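Local coordinates for putative hydantoin racemase (Klebsiella pneumoniae subsp. pneumoniae, PDB 3QVL), which catalyses the racemisation of allantoin and probably also interconverts the D and L forms of 5-monosubstituted hydantoins, as a HyuE-family isomerase, at residues G72-S77 and S205-M210. Residues are numbered along the deposited sequence; the frame is centred on the assembly and turned at random.
Sequences GHVIAS and SAAVKM. Unlike the reference sequence in segment 72-77: Ser77 (reference Cys). With 5HY ([(4R)-2,5-dioxoimidazolidin-4-yl]acetic acid), chain C.
Both methyls of Val74 straddle the single methyl of Ala207: CG1 of Val74 stands 3.6 Å from CB of Ala207 and CG2 of Val74 3.8 Å from the same carbon. Val74 lies on the parallel strand 72-75 and points toward the helix 203-216, whose Ala207 points back, and with so short a side chain between them the CA atoms of Val74 and Ala207 come within 6.3 Å. The valine holds CG1 anti to its own nitrogen (chi1 170°) and CG2 anti to its carbonyl carbon, which turns the fork of the side chain onto the helix. CG2 also reaches past the alanine methyl to the helix backbone, 4.0 Å from N of Val208, and more loosely to CG2 of Val208. The side chains that meet are all apolar and buried, and no hydrogen bond joins strand and helix. Beyond the strand the chain enters the ligand pocket, to which Ser77, a cysteine in the reference sequence, belongs. On the helix, Met210 meets Met210 of the second subunit. This is helix-on-sheet packing of an alpha/beta domain of the Asp/Glu/hydantoin racemase family: strand 72-75 runs between strands 2-7 and 94-96 of a four-stranded parallel sheet, and helix 203-216 packs on one face of it, flanked by helix 97-108 through Ala206 and by helix 13-26 through Val208.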
loop_
_atom_site.group_PDB
_atom_site.type_symbol
_atom_site.label_atom_id
_atom_site.label_comp_id
_atom_site.label_asym_id
_atom_site.label_seq_id
_atom_site.Cartn_x
_atom_site.Cartn_y
_atom_site.Cartn_z
ATOM N N GLY A 72 28.347 5.883 -18.791
ATOM C CA GLY A 72 27.247 6.049 -17.847
ATOM C C GLY A 72 27.325 7.334 -17.048
ATOM O O GLY A 72 28.317 8.065 -17.119
ATOM N N HIS A 73 26.270 7.605 -16.283
ATOM C CA HIS A 73 26.161 8.844 -15.515
ATOM C C HIS A 73 25.696 8.585 -14.086
ATOM O O HIS A 73 24.968 7.625 -13.819
ATOM C CB HIS A 73 25.181 9.817 -16.178
ATOM C CG HIS A 73 25.347 9.943 -17.661
ATOM N ND1 HIS A 73 26.001 11.002 -18.252
ATOM C CD2 HIS A 73 24.921 9.151 -18.675
ATOM C CE1 HIS A 73 25.976 10.856 -19.565
ATOM N NE2 HIS A 73 25.331 9.738 -19.847
ATOM N N VAL A 74 26.121 9.459 -13.178
ATOM C CA VAL A 74 25.669 9.442 -11.789
ATOM C C VAL A 74 25.107 10.819 -11.426
ATOM O O VAL A 74 25.753 11.839 -11.673
ATOM C CB VAL A 74 26.820 9.056 -10.821
ATOM C CG1 VAL A 74 26.413 9.267 -9.367
ATOM C CG2 VAL A 74 27.252 7.607 -11.042
ATOM N N ILE A 75 23.901 10.842 -10.861
ATOM C CA ILE A 75 23.313 12.080 -10.341
ATOM C C ILE A 75 23.588 12.155 -8.840
ATOM O O ILE A 75 22.999 11.412 -8.048
ATOM C CB ILE A 75 21.801 12.186 -10.654
ATOM C CG1 ILE A 75 21.578 12.224 -12.170
ATOM C CG2 ILE A 75 21.194 13.425 -9.994
ATOM C CD1 ILE A 75 20.125 12.151 -12.592
ATOM N N ALA A 76 24.488 13.062 -8.465
ATOM C CA ALA A 76 25.094 13.055 -7.134
ATOM C C ALA A 76 24.489 13.997 -6.087
ATOM O O ALA A 76 25.215 14.661 -5.339
ATOM C CB ALA A 76 26.608 13.250 -7.239
ATOM N N SER A 77 23.159 14.047 -6.059
ATOM C CA SER A 77 22.401 14.722 -5.006
ATOM C C SER A 77 21.331 13.764 -4.491
ATOM O O SER A 77 20.735 13.022 -5.276
ATOM C CB SER A 77 21.756 16.002 -5.533
ATOM O OG SER A 77 21.057 16.685 -4.509
ATOM N N SER A 205 29.525 6.461 -4.151
ATOM C CA SER A 205 30.323 5.267 -4.401
ATOM C C SER A 205 29.462 4.107 -4.909
ATOM O O SER A 205 29.858 3.394 -5.831
ATOM C CB SER A 205 31.095 4.868 -3.140
ATOM O OG SER A 205 30.220 4.630 -2.051
ATOM N N ALA A 206 28.280 3.945 -4.313
ATOM C CA ALA A 206 27.336 2.895 -4.699
ATOM C C ALA A 206 26.858 3.041 -6.144
ATOM O O ALA A 206 26.784 2.052 -6.877
ATOM C CB ALA A 206 26.150 2.873 -3.744
ATOM N N ALA A 207 26.549 4.273 -6.546
ATOM C CA ALA A 207 26.072 4.558 -7.901
ATOM C C ALA A 207 27.143 4.285 -8.951
ATOM O O ALA A 207 26.839 3.782 -10.033
ATOM C CB ALA A 207 25.570 5.990 -8.005
ATOM N N VAL A 208 28.391 4.615 -8.620
ATOM C CA VAL A 208 29.537 4.319 -9.483
ATOM C C VAL A 208 29.618 2.816 -9.755
ATOM O O VAL A 208 29.792 2.394 -10.901
ATOM C CB VAL A 208 30.866 4.853 -8.878
ATOM C CG1 VAL A 208 32.082 4.301 -9.621
ATOM C CG2 VAL A 208 30.882 6.375 -8.900
ATOM N N LYS A 209 29.462 2.018 -8.700
ATOM C CA LYS A 209 29.504 0.560 -8.819
ATOM C C LYS A 209 28.322 0.010 -9.619
ATOM O O LYS A 209 28.462 -0.995 -10.316
ATOM C CB LYS A 209 29.576 -0.112 -7.442
ATOM C CG LYS A 209 30.742 0.331 -6.539
ATOM C CD LYS A 209 32.095 0.394 -7.254
ATOM C CE LYS A 209 32.690 -0.981 -7.504
ATOM N NZ LYS A 209 33.998 -0.873 -8.215
ATOM N N MET A 210 27.170 0.674 -9.518
ATOM C CA MET A 210 25.982 0.283 -10.283
ATOM C C MET A 210 26.168 0.527 -11.778
ATOM O O MET A 210 25.799 -0.317 -12.597
ATOM C CB MET A 210 24.724 0.998 -9.773
ATOM C CG MET A 210 24.255 0.584 -8.376
ATOM S SD MET A 210 24.078 -1.198 -8.116
ATOM C CE MET A 210 25.684 -1.599 -7.418
HETATM C C 5HY C . 22.567 16.645 -1.757
HETATM N N 5HY C . 21.314 18.565 -1.562
HETATM O O 5HY C . 22.963 15.481 -1.729
HETATM C CA 5HY C . 21.188 17.122 -1.321
HETATM C CB 5HY C . 20.883 16.800 0.159
HETATM C CG 5HY C . 21.975 17.170 1.176
HETATM O OAB 5HY C . 22.916 19.906 -2.424
HETATM N NAF 5HY C . 23.270 17.683 -2.204
HETATM C CAI 5HY C . 22.522 18.788 -2.091
HETATM O OD1 5HY C . 21.647 17.112 2.379
HETATM O OD2 5HY C . 23.108 17.483 0.753
#